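Local coordinates for carbonic anhydrase (PDB 6Y04), which probably catalyses the reversible hydration of carbon dioxide to hydrogencarbonate as a zinc-dependent beta-class carbonic anhydrase, at residues M1-L4 with E5-T8; K127-L130 with S131-V134; R152-P155 with L156-K159; L167-P170 with D171-K174. All blocks are in the same frame, centred on the assembly; numbering follows the deposited sequence.

Contact 1: M1-L4 with E5-T8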
ATOM      1  N   MET A   1      -7.731  26.433   8.422  1.00 22.49           N
ATOM      2  CA  MET A   1      -8.269  25.029   8.392  1.00 24.28           C
ATOM      3  C   MET A   1      -7.135  24.023   8.580  1.00 21.89           C
ATOM      4  O   MET A   1      -6.113  24.109   7.914  1.00 21.33           O
ATOM      5  CB  MET A   1      -8.994  24.716   7.073  1.00 26.64           C
ATOM      6  CG  MET A   1     -10.529  24.796   7.180  1.00 29.64           C
ATOM      7  SD  MET A   1     -11.498  23.934   5.879  1.00 34.01           S
ATOM      8  CE  MET A   1     -11.659  25.228   4.649  1.00 32.76           C
ATOM      9  N   SER A   2      -7.364  23.031   9.447  1.00 20.85           N
ATOM     10  CA  SER A   2      -6.464  21.900   9.614  1.00 20.79           C
ATOM     11  C   SER A   2      -6.625  20.911   8.454  1.00 20.71           C
ATOM     12  O   SER A   2      -7.585  20.988   7.688  1.00 21.05           O
ATOM     13  CB  SER A   2      -6.707  21.224  10.938  1.00 20.66           C
ATOM     14  OG  SER A   2      -7.772  20.283  10.832  1.00 22.08           O
ATOM     15  N   GLN A   3      -5.683  19.965   8.344  1.00 20.50           N
ATOM     16  CA  GLN A   3      -5.672  18.992   7.258  1.00 19.78           C
ATOM     17  C   GLN A   3      -6.900  18.090   7.350  1.00 18.69           C
ATOM     18  O   GLN A   3      -7.477  17.712   6.331  1.00 19.06           O
ATOM     19  CB  GLN A   3      -4.392  18.156   7.298  1.00 20.38           C
ATOM     20  CG  GLN A   3      -3.144  18.936   6.918  1.00 20.51           C
ATOM     21  CD  GLN A   3      -3.166  19.360   5.471  1.00 20.25           C
ATOM     22  OE1 GLN A   3      -3.554  18.609   4.578  1.00 19.44           O
ATOM     23  NE2 GLN A   3      -2.714  20.577   5.226  1.00 20.95           N
ATOM     24  N   LEU A   4      -7.302  17.769   8.583  1.00 18.12           N
ATOM     25  CA  LEU A   4      -8.487  16.965   8.828  1.00 17.62           C
ATOM     26  C   LEU A   4      -9.716  17.738   8.360  1.00 17.61           C
ATOM     27  O   LEU A   4     -10.594  17.170   7.716  1.00 18.10           O
ATOM     28  CB  LEU A   4      -8.563  16.613  10.318  1.00 16.62           C
ATOM     29  CG  LEU A   4      -9.788  15.812  10.763  1.00 16.56           C
ATOM     30  CD1 LEU A   4      -9.891  14.478  10.037  1.00 15.57           C
ATOM     31  CD2 LEU A   4      -9.758  15.593  12.267  1.00 16.48           C
ATOM     32  N   GLU A   5      -9.762  19.034   8.676  1.00 18.77           N
ATOM     33  CA  GLU A   5     -10.906  19.860   8.322  1.00 19.34           C
ATOM     34  C   GLU A   5     -11.029  19.931   6.808  1.00 19.16           C
ATOM     35  O   GLU A   5     -12.147  19.891   6.305  1.00 19.76           O
ATOM     36  CB  GLU A   5     -10.810  21.257   8.934  1.00 20.55           C
ATOM     37  CG  GLU A   5     -10.989  21.238  10.437  1.00 21.98           C
ATOM     38  CD  GLU A   5     -10.820  22.557  11.174  1.00 23.56           C
ATOM     39  OE1 GLU A   5      -9.834  23.299  10.899  1.00 22.56           O
ATOM     40  OE2 GLU A   5     -11.687  22.834  12.035  1.00 26.02           O
ATOM     41  N   LEU A   6      -9.877  20.019   6.118  1.00 18.41           N
ATOM     42  CA  LEU A   6      -9.820  20.103   4.666  1.00 18.81           C
ATOM     43  C   LEU A   6     -10.396  18.830   4.050  1.00 18.67           C
ATOM     44  O   LEU A   6     -11.132  18.901   3.065  1.00 18.56           O
ATOM     45  CB  LEU A   6      -8.364  20.286   4.221  1.00 18.92           C
ATOM     46  CG  LEU A   6      -7.766  21.680   4.368  1.00 19.31           C
ATOM     47  CD1 LEU A   6      -6.289  21.663   3.991  1.00 18.88           C
ATOM     48  CD2 LEU A   6      -8.518  22.675   3.504  1.00 18.69           C
ATOM     49  N   ILE A   7     -10.042  17.679   4.643  1.00 18.15           N
ATOM     50  CA  ILE A   7     -10.518  16.382   4.196  1.00 18.54           C
ATOM     51  C   ILE A   7     -12.028  16.276   4.414  1.00 19.31           C
ATOM     52  O   ILE A   7     -12.747  15.878   3.497  1.00 20.17           O
ATOM     53  CB  ILE A   7      -9.704  15.242   4.845  1.00 18.52           C
ATOM     54  CG1 ILE A   7      -8.399  15.006   4.073  1.00 18.65           C
ATOM     55  CG2 ILE A   7     -10.525  13.963   4.962  1.00 17.54           C
ATOM     56  CD1 ILE A   7      -7.276  14.396   4.887  1.00 18.76           C
ATOM     57  N   THR A   8     -12.496  16.658   5.617  1.00 19.70           N
ATOM     58  CA  THR A   8     -13.908  16.641   5.974  1.00 19.89           C
ATOM     59  C   THR A   8     -14.693  17.466   4.963  1.00 20.39           C
ATOM     60  O   THR A   8     -15.717  17.023   4.436  1.00 19.91           O
ATOM     61  CB  THR A   8     -14.138  17.269   7.356  1.00 19.79           C
ATOM     62  OG1 THR A   8     -13.450  16.454   8.299  1.00 19.19           O
ATOM     63  CG2 THR A   8     -15.601  17.368   7.735  1.00 19.69           C
TER
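Ser2 and Leu6 are joined by the first backbone bond at the start of helix 3-17, Leu6 N to Ser2 O at 2.9 Å. Two further rungs follow at steps of one residue, Ile7 N to Gln3 O and Thr8 N to Leu4 O, the latter also 2.9 Å long. The chain runs unbroken from Met1-Leu4 into Glu5-Thr8 and turns helical at Gln3, whereas Ser2, the N-cap, is still extended.

Ser2 and Glu5 form a capping box. Ser2 OG accepts from Glu5 N at 3.2 Å, and in return Ser2 N donates to Glu5 OE1 at 2.9 Å. This second bond is almost straight (173°) and uses the carboxylate lone pair facing away from OE2. Glu5 reaches back to the cap because CG lies beside its own backbone N (chi1 -70°) and the chain runs extended from there. Its OE1 also sits 3.4 Å from Met1 CA, just ahead of the cap.

Leu6 divides its two methyls between the residues before it: CD2 meets Met1 SD at 4.0 Å, with the two side chains crossing at a slant, and CD1 lies 3.9 Å from Gln3 NE2. The other end of that amide, Gln3 OE1, takes a hydrogen bond from Arg30 of the second subunit, while Leu4 packs on Asn180 and Ile7 on Phe92 of that same subunit.

Contact 2: K127-L130 with S131-V134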
ATOM      1  N   LYS A 127      17.541  -1.251  14.519  1.00 33.11           N
ATOM      2  CA  LYS A 127      18.468  -0.959  13.435  1.00 34.14           C
ATOM      3  C   LYS A 127      18.659  -2.170  12.521  1.00 33.10           C
ATOM      4  O   LYS A 127      18.694  -2.020  11.299  1.00 31.60           O
ATOM      5  CB  LYS A 127      19.813  -0.466  13.984  1.00 35.54           C
ATOM      6  CG  LYS A 127      20.913  -0.251  12.945  1.00 35.33           C
ATOM      7  CD  LYS A 127      22.030   0.663  13.403  1.00 37.82           C
ATOM      8  CE  LYS A 127      22.486   1.616  12.313  1.00 37.95           C
ATOM      9  NZ  LYS A 127      23.069   2.859  12.873  1.00 37.13           N
ATOM     10  N   SER A 128      18.795  -3.358  13.116  1.00 32.73           N
ATOM     11  CA  SER A 128      19.086  -4.555  12.346  1.00 34.47           C
ATOM     12  C   SER A 128      17.903  -4.938  11.453  1.00 34.65           C
ATOM     13  O   SER A 128      18.075  -5.187  10.257  1.00 32.10           O
ATOM     14  CB  SER A 128      19.484  -5.673  13.251  1.00 36.02           C
ATOM     15  OG  SER A 128      20.471  -6.464  12.614  1.00 39.00           O
ATOM     16  N   ASP A 129      16.702  -4.967  12.048  1.00 35.24           N
ATOM     17  CA  ASP A 129      15.482  -5.275  11.319  1.00 35.99           C
ATOM     18  C   ASP A 129      15.216  -4.226  10.239  1.00 34.62           C
ATOM     19  O   ASP A 129      14.882  -4.580   9.109  1.00 32.17           O
ATOM     20  CB  ASP A 129      14.285  -5.431  12.260  1.00 37.29           C
ATOM     21  CG  ASP A 129      14.385  -6.626  13.189  1.00 39.80           C
ATOM     22  OD1 ASP A 129      14.896  -7.673  12.740  1.00 39.26           O
ATOM     23  OD2 ASP A 129      13.951  -6.495  14.357  1.00 43.61           O
ATOM     24  N   LEU A 130      15.358  -2.941  10.603  1.00 34.29           N
ATOM     25  CA  LEU A 130      15.059  -1.824   9.714  1.00 34.39           C
ATOM     26  C   LEU A 130      15.940  -1.902   8.467  1.00 35.08           C
ATOM     27  O   LEU A 130      15.511  -1.511   7.380  1.00 34.26           O
ATOM     28  CB  LEU A 130      15.263  -0.501  10.465  1.00 33.13           C
ATOM     29  CG  LEU A 130      14.938   0.781   9.689  1.00 32.01           C
ATOM     30  CD1 LEU A 130      13.501   0.787   9.196  1.00 31.01           C
ATOM     31  CD2 LEU A 130      15.210   2.023  10.525  1.00 31.90           C
ATOM     32  N   SER A 131      17.152  -2.440   8.651  1.00 35.13           N
ATOM     33  CA  SER A 131      18.168  -2.577   7.618  1.00 34.18           C
ATOM     34  C   SER A 131      17.638  -3.376   6.426  1.00 32.69           C
ATOM     35  O   SER A 131      18.012  -3.126   5.277  1.00 31.25           O
ATOM     36  CB  SER A 131      19.408  -3.204   8.202  1.00 34.12           C
ATOM     37  OG  SER A 131      20.288  -3.630   7.176  1.00 36.46           O
ATOM     38  N   LYS A 132      16.746  -4.327   6.717  1.00 32.14           N
ATOM     39  CA  LYS A 132      16.268  -5.273   5.724  1.00 33.73           C
ATOM     40  C   LYS A 132      15.380  -4.580   4.691  1.00 32.41           C
ATOM     41  O   LYS A 132      15.260  -5.059   3.567  1.00 30.63           O
ATOM     42  CB  LYS A 132      15.646  -6.483   6.422  1.00 36.64           C
ATOM     43  CG  LYS A 132      16.701  -7.436   6.978  1.00 39.00           C
ATOM     44  CD  LYS A 132      16.225  -8.338   8.091  1.00 42.88           C
ATOM     45  CE  LYS A 132      17.346  -9.196   8.642  1.00 44.38           C
ATOM     46  NZ  LYS A 132      16.866 -10.113   9.704  1.00 48.20           N
ATOM     47  N   TRP A 133      14.801  -3.430   5.068  1.00 31.97           N
ATOM     48  CA  TRP A 133      13.954  -2.643   4.181  1.00 31.55           C
ATOM     49  C   TRP A 133      14.767  -1.608   3.402  1.00 33.59           C
ATOM     50  O   TRP A 133      14.612  -1.473   2.186  1.00 34.25           O
ATOM     51  CB  TRP A 133      12.824  -1.953   4.961  1.00 29.19           C
ATOM     52  CG  TRP A 133      11.599  -2.776   5.223  1.00 26.20           C
ATOM     53  CD1 TRP A 133      10.506  -2.903   4.417  1.00 24.81           C
ATOM     54  CD2 TRP A 133      11.318  -3.550   6.404  1.00 25.30           C
ATOM     55  NE1 TRP A 133       9.575  -3.716   5.001  1.00 23.90           N
ATOM     56  CE2 TRP A 133      10.040  -4.129   6.221  1.00 24.25           C
ATOM     57  CE3 TRP A 133      12.016  -3.821   7.591  1.00 24.65           C
ATOM     58  CZ2 TRP A 133       9.459  -4.966   7.177  1.00 23.49           C
ATOM     59  CZ3 TRP A 133      11.438  -4.640   8.539  1.00 24.02           C
ATOM     60  CH2 TRP A 133      10.175  -5.206   8.331  1.00 23.54           C
ATOM     61  N   VAL A 134      15.619  -0.862   4.118  1.00 34.01           N
ATOM     62  CA  VAL A 134      16.146   0.384   3.575  1.00 35.86           C
ATOM     63  C   VAL A 134      17.557   0.200   3.015  1.00 34.74           C
ATOM     64  O   VAL A 134      17.901   0.832   2.017  1.00 34.93           O
ATOM     65  CB  VAL A 134      16.033   1.560   4.572  1.00 35.63           C
ATOM     66  CG1 VAL A 134      14.576   1.855   4.913  1.00 35.62           C
ATOM     67  CG2 VAL A 134      16.855   1.334   5.832  1.00 34.68           C
TER
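This is a local contact within the last two turns of helix 120-134, where residues three and four apart meet as the helix runs out. The hydrogen-bonding pattern tightens here in the manner of a 3-10 turn: Lys132 N donates to Asp129 O at 3.0 Å and Trp133 N to Leu130 O at 3.1 Å, both three residues back. In each case the donor stands 53° out of the carbonyl plane, well off the lone pairs. The four-residue bonds that remain, Ser131 N to Lys127 O and Val134 N to Leu130 O, are weak.

Side chains fill in around these carbonyls. The six-membered ring of Trp133 turns its edge to Asp129 O, with CE3 3.3 Å away, while Lys132 CB approaches the same oxygen at 3.4 Å. The lysine chain then runs extended, leaving NZ 4.4 Å from Asp129 OD1, beyond a salt bridge, though the opposite charges probably attract weakly. Trp133 joins the helix to the second subunit: its NE1 donates to Asp74 of that subunit, while its ring meets that of Trp68 of its own chain edge-to-face. On another side of the helix, Leu130 and Val134 rest on Thr106 of helix 106-115, with the Val134 side chain about 11 Å from the zinc ion. The two are also neighbours of each other, Leu130 CG lying 4.3 Å from Val134 CG2. That methyl, set between its own backbone N and carbonyl carbon, comes to 3.5 Å from Leu130 O.

Contact 3: R152-P155 with L156-K159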
ATOM      1  N   ARG A 152       7.715 -15.155  -6.185  1.00 28.16           N
ATOM      2  CA  ARG A 152       7.740 -16.422  -6.906  1.00 30.12           C
ATOM      3  C   ARG A 152       8.074 -17.578  -5.961  1.00 30.95           C
ATOM      4  O   ARG A 152       7.374 -18.586  -5.946  1.00 31.74           O
ATOM      5  CB  ARG A 152       8.683 -16.328  -8.113  1.00 30.74           C
ATOM      6  CG  ARG A 152       8.845 -17.614  -8.914  1.00 31.03           C
ATOM      7  CD  ARG A 152       7.579 -18.454  -8.995  1.00 31.37           C
ATOM      8  NE  ARG A 152       6.611 -18.021  -9.998  1.00 30.33           N
ATOM      9  CZ  ARG A 152       5.293 -17.992  -9.825  1.00 28.36           C
ATOM     10  NH1 ARG A 152       4.750 -18.334  -8.668  1.00 27.01           N
ATOM     11  NH2 ARG A 152       4.520 -17.596 -10.815  1.00 28.87           N
ATOM     12  N   GLU A 153       9.134 -17.411  -5.161  1.00 32.72           N
ATOM     13  CA  GLU A 153       9.669 -18.477  -4.327  1.00 32.18           C
ATOM     14  C   GLU A 153       8.896 -18.588  -3.018  1.00 30.67           C
ATOM     15  O   GLU A 153       9.254 -19.394  -2.164  1.00 30.37           O
ATOM     16  CB  GLU A 153      11.169 -18.281  -4.099  1.00 32.68           C
ATOM     17  CG  GLU A 153      12.001 -18.808  -5.257  1.00 35.89           C
ATOM     18  CD  GLU A 153      13.390 -18.212  -5.439  1.00 38.08           C
ATOM     19  OE1 GLU A 153      13.982 -17.745  -4.438  1.00 38.44           O
ATOM     20  OE2 GLU A 153      13.878 -18.215  -6.591  1.00 37.86           O
ATOM     21  N   ASN A 154       7.845 -17.770  -2.868  1.00 29.67           N
ATOM     22  CA  ASN A 154       6.997 -17.843  -1.689  1.00 30.02           C
ATOM     23  C   ASN A 154       6.163 -19.120  -1.773  1.00 30.63           C
ATOM     24  O   ASN A 154       5.434 -19.326  -2.743  1.00 31.19           O
ATOM     25  CB  ASN A 154       6.147 -16.582  -1.488  1.00 29.49           C
ATOM     26  CG  ASN A 154       5.501 -16.511  -0.118  1.00 29.36           C
ATOM     27  OD1 ASN A 154       4.759 -17.407   0.267  1.00 29.97           O
ATOM     28  ND2 ASN A 154       5.761 -15.451   0.626  1.00 29.01           N
ATOM     29  N   PRO A 155       6.253 -20.012  -0.761  1.00 30.46           N
ATOM     30  CA  PRO A 155       5.574 -21.308  -0.803  1.00 30.19           C
ATOM     31  C   PRO A 155       4.053 -21.218  -0.700  1.00 28.97           C
ATOM     32  O   PRO A 155       3.349 -22.188  -0.965  1.00 29.16           O
ATOM     33  CB  PRO A 155       6.150 -22.056   0.412  1.00 30.42           C
ATOM     34  CG  PRO A 155       6.584 -20.964   1.366  1.00 31.18           C
ATOM     35  CD  PRO A 155       7.023 -19.817   0.480  1.00 32.19           C
ATOM     36  N   LEU A 156       3.549 -20.041  -0.318  1.00 27.07           N
ATOM     37  CA  LEU A 156       2.118 -19.860  -0.150  1.00 25.42           C
ATOM     38  C   LEU A 156       1.491 -19.371  -1.457  1.00 24.83           C
ATOM     39  O   LEU A 156       0.273 -19.247  -1.541  1.00 23.74           O
ATOM     40  CB  LEU A 156       1.857 -18.867   0.987  1.00 25.12           C
ATOM     41  CG  LEU A 156       2.294 -19.283   2.392  1.00 24.62           C
ATOM     42  CD1 LEU A 156       1.585 -18.440   3.437  1.00 24.71           C
ATOM     43  CD2 LEU A 156       2.041 -20.761   2.649  1.00 24.68           C
ATOM     44  N   ILE A 157       2.323 -19.096  -2.470  1.00 24.36           N
ATOM     45  CA  ILE A 157       1.835 -18.508  -3.707  1.00 24.63           C
ATOM     46  C   ILE A 157       1.906 -19.537  -4.834  1.00 25.43           C
ATOM     47  O   ILE A 157       2.977 -20.060  -5.141  1.00 25.73           O
ATOM     48  CB  ILE A 157       2.554 -17.176  -4.017  1.00 23.63           C
ATOM     49  CG1 ILE A 157       2.039 -16.077  -3.086  1.00 23.67           C
ATOM     50  CG2 ILE A 157       2.389 -16.780  -5.478  1.00 23.04           C
ATOM     51  CD1 ILE A 157       2.780 -14.784  -3.188  1.00 23.92           C
ATOM     52  N   PRO A 158       0.759 -19.847  -5.489  1.00 26.02           N
ATOM     53  CA  PRO A 158       0.688 -20.923  -6.481  1.00 26.43           C
ATOM     54  C   PRO A 158       1.619 -20.651  -7.659  1.00 26.93           C
ATOM     55  O   PRO A 158       1.891 -19.496  -7.972  1.00 27.93           O
ATOM     56  CB  PRO A 158      -0.766 -20.891  -6.973  1.00 25.25           C
ATOM     57  CG  PRO A 158      -1.522 -20.147  -5.903  1.00 25.21           C
ATOM     58  CD  PRO A 158      -0.531 -19.164  -5.315  1.00 25.61           C
ATOM     59  N   LYS A 159       2.077 -21.725  -8.310  1.00 28.70           N
ATOM     60  CA  LYS A 159       3.010 -21.645  -9.424  1.00 28.84           C
ATOM     61  C   LYS A 159       2.315 -21.125 -10.681  1.00 27.61           C
ATOM     62  O   LYS A 159       2.976 -20.634 -11.596  1.00 26.08           O
ATOM     63  CB  LYS A 159       3.667 -23.010  -9.652  1.00 29.82           C
ATOM     64  CG  LYS A 159       4.479 -23.528  -8.470  1.00 33.25           C
ATOM     65  CD  LYS A 159       5.597 -22.588  -8.052  1.00 33.93           C
ATOM     66  CE  LYS A 159       6.563 -23.183  -7.048  1.00 34.13           C
ATOM     67  NZ  LYS A 159       7.733 -22.291  -6.856  1.00 34.12           N
TER
HETATM   68  O   HOH W   1       5.204 -19.812  -6.393  1.00 15.52           O
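The guanidinium of Arg152 has Lys159 O over one face, 3.5 Å from NH2 and too poorly angled for a hydrogen bond. At its edge stand a water, in the plane, and Pro158 O, tilted 20° out of it. NH1 donates to both, to Pro158 O at 3.2 Å and to the water at 2.8 Å. The water in turn donates to Arg152 O and Ile157 O, so one molecule links the arginine's head, its own carbonyl and the returning chain. Bends at chi2 and chi3 curl the arginine back over this loop, where NH2 reaches Ile161 O.

The second flat group, the Asn154 amide, directs OD1 at Leu156 N, 3.0 Å away and in the carbonyl plane, which makes an Asx turn. CG anti to the backbone N (chi1 -167°) places the amide there, and ND2 is held by Gly71 O. The same residue opens a type I beta turn closed by Ile157 N to Asn154 O at 3.1 Å. Here the donor lies above the carbonyl plane. Ile157 CD1 rests 4.2 Å from Asn154 CB, and beyond it Leu156 and Ile157 pack on Leu80 of helix 74-85.

The Arg152 head thus binds the carbonyl oxygens of Pro158 and Ile161 and a water, joining the end of helix 140-152 to the chain leading to strand 163-168; its positive charge is probably spread over these neutral acceptors.

Contact 4: L167-P170 with D171-K174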
ATOM      1  N   LEU A 167       8.586  -1.074 -14.460  1.00 16.33           N
ATOM      2  CA  LEU A 167       9.204   0.147 -13.985  1.00 17.22           C
ATOM      3  C   LEU A 167       8.429   1.322 -14.574  1.00 17.42           C
ATOM      4  O   LEU A 167       8.176   1.366 -15.779  1.00 17.67           O
ATOM      5  CB  LEU A 167      10.678   0.147 -14.407  1.00 17.68           C
ATOM      6  CG  LEU A 167      11.445   1.449 -14.160  1.00 18.51           C
ATOM      7  CD1 LEU A 167      11.943   1.527 -12.725  1.00 18.70           C
ATOM      8  CD2 LEU A 167      12.617   1.575 -15.127  1.00 18.13           C
ATOM      9  N   ILE A 168       8.012   2.241 -13.692  1.00 17.24           N
ATOM     10  CA  ILE A 168       7.352   3.461 -14.123  1.00 16.67           C
ATOM     11  C   ILE A 168       8.263   4.641 -13.798  1.00 16.79           C
ATOM     12  O   ILE A 168       8.958   4.643 -12.781  1.00 16.29           O
ATOM     13  CB  ILE A 168       5.935   3.607 -13.516  1.00 16.73           C
ATOM     14  CG1 ILE A 168       5.201   4.833 -14.067  1.00 16.77           C
ATOM     15  CG2 ILE A 168       5.963   3.606 -11.994  1.00 16.35           C
ATOM     16  CD1 ILE A 168       3.729   4.899 -13.730  1.00 17.52           C
ATOM     17  N   HIS A 169       8.254   5.633 -14.695  1.00 17.27           N
ATOM     18  CA  HIS A 169       8.928   6.896 -14.452  1.00 17.46           C
ATOM     19  C   HIS A 169       7.972   7.862 -13.757  1.00 17.60           C
ATOM     20  O   HIS A 169       6.906   8.180 -14.283  1.00 18.49           O
ATOM     21  CB  HIS A 169       9.509   7.473 -15.749  1.00 17.33           C
ATOM     22  CG  HIS A 169      10.441   8.606 -15.476  1.00 18.15           C
ATOM     23  ND1 HIS A 169      10.008   9.803 -14.915  1.00 18.24           N
ATOM     24  CD2 HIS A 169      11.775   8.729 -15.643  1.00 17.68           C
ATOM     25  CE1 HIS A 169      11.036  10.609 -14.752  1.00 17.76           C
ATOM     26  NE2 HIS A 169      12.126   9.976 -15.201  1.00 17.88           N
ATOM     27  N   PRO A 170       8.334   8.396 -12.572  1.00 17.90           N
ATOM     28  CA  PRO A 170       7.385   9.173 -11.769  1.00 18.53           C
ATOM     29  C   PRO A 170       7.006  10.541 -12.346  1.00 19.38           C
ATOM     30  O   PRO A 170       6.031  11.148 -11.900  1.00 19.53           O
ATOM     31  CB  PRO A 170       8.081   9.274 -10.403  1.00 18.23           C
ATOM     32  CG  PRO A 170       9.557   9.153 -10.714  1.00 17.54           C
ATOM     33  CD  PRO A 170       9.660   8.275 -11.945  1.00 17.11           C
ATOM     34  N   ASP A 171       7.745  11.004 -13.361  1.00 19.64           N
ATOM     35  CA  ASP A 171       7.459  12.291 -13.984  1.00 20.07           C
ATOM     36  C   ASP A 171       6.659  12.112 -15.270  1.00 20.04           C
ATOM     37  O   ASP A 171       5.611  12.727 -15.425  1.00 21.64           O
ATOM     38  CB  ASP A 171       8.738  13.077 -14.264  1.00 21.01           C
ATOM     39  CG  ASP A 171       9.415  13.566 -13.001  1.00 22.96           C
ATOM     40  OD1 ASP A 171       8.689  14.037 -12.093  1.00 24.51           O
ATOM     41  OD2 ASP A 171      10.661  13.475 -12.931  1.00 24.30           O
ATOM     42  N   THR A 172       7.179  11.286 -16.188  1.00 19.90           N
ATOM     43  CA  THR A 172       6.616  11.127 -17.521  1.00 19.17           C
ATOM     44  C   THR A 172       5.476  10.114 -17.485  1.00 18.74           C
ATOM     45  O   THR A 172       4.508  10.247 -18.234  1.00 18.04           O
ATOM     46  CB  THR A 172       7.670  10.657 -18.538  1.00 19.45           C
ATOM     47  OG1 THR A 172       8.084   9.336 -18.198  1.00 20.15           O
ATOM     48  CG2 THR A 172       8.878  11.565 -18.625  1.00 19.44           C
ATOM     49  N   GLY A 173       5.628   9.098 -16.623  1.00 18.53           N
ATOM     50  CA  GLY A 173       4.656   8.028 -16.482  1.00 19.03           C
ATOM     51  C   GLY A 173       4.927   6.876 -17.443  1.00 20.14           C
ATOM     52  O   GLY A 173       4.103   5.976 -17.572  1.00 21.06           O
ATOM     53  N   LYS A 174       6.088   6.909 -18.111  1.00 21.00           N
ATOM     54  CA  LYS A 174       6.486   5.849 -19.024  1.00 21.27           C
ATOM     55  C   LYS A 174       6.711   4.553 -18.245  1.00 21.52           C
ATOM     56  O   LYS A 174       7.452   4.531 -17.262  1.00 22.76           O
ATOM     57  CB  LYS A 174       7.737   6.262 -19.808  1.00 21.55           C
ATOM     58  CG  LYS A 174       8.264   5.229 -20.795  1.00 22.19           C
ATOM     59  CD  LYS A 174       9.452   5.727 -21.588  1.00 23.17           C
ATOM     60  CE  LYS A 174      10.357   4.593 -22.016  1.00 24.11           C
ATOM     61  NZ  LYS A 174      11.625   5.110 -22.583  1.00 25.52           N
TER
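His169 and Asp171 carry most of this tight turn. Asp171 N donates to His169 ND1 at 3.0 Å from within the ring plane, and Thr172 N adds a weak bond to the same nitrogen at 3.4 Å. ND1 thus receives two successive backbone N-H groups, that of Asp171 in the ring plane and, weakly, that of Thr172. A chi1 of -168° sets the ring beside the residue's own carbonyl carbon and brings ND1 to both. Its CE1 comes 3.4 Å from Asp171 CB, with the carboxylate turned 46° to the ring, and Thr172 CG2 lies over one ring face, offset toward the rim.

Lys174 contributes through its backbone. Its carbonyl accepts from His169 N at 2.9 Å, and Ile168 CA approaches the same Lys174 O at 3.3 Å in a CA-H...O contact. Inside this closure Gly173 N donates to His169 O at 2.8 Å, and an ST turn, Lys174 N to Thr172 OG1, steadies the return. Gly173 has a positive phi (89°), a conformation that suits a residue without a side chain.

The turn is the hairpin connection from strand 163-168 to its antiparallel neighbour 175-179, the outermost strand of the sheet within this chain. Ile168 and Pro170 rest on His96, a zinc ligand at the end of strand 90-96, while Gly173 O accepts from Asn11 on helix 3-17 of the second subunit.

Overall arrangement
The four contacts follow one another along the chain without nesting or crossing, each tightening a continuous eight-residue stretch. Contact 1 starts the N-terminal helix, which lies against the second subunit. Contact 2 ends helix 120-134, and contact 3 closes a turn in the passage from helix 140-152 to strand 163-168. Contact 4 reverses the chain between that strand and 175-179. None touches another: the centres of contacts 1 and 3, on opposite sides of the chain's centre, are about 43 Å apart, those of contacts 2 and 3 about 24 Å. All four reach the second subunit, and contact 4 lies closest to the zinc site.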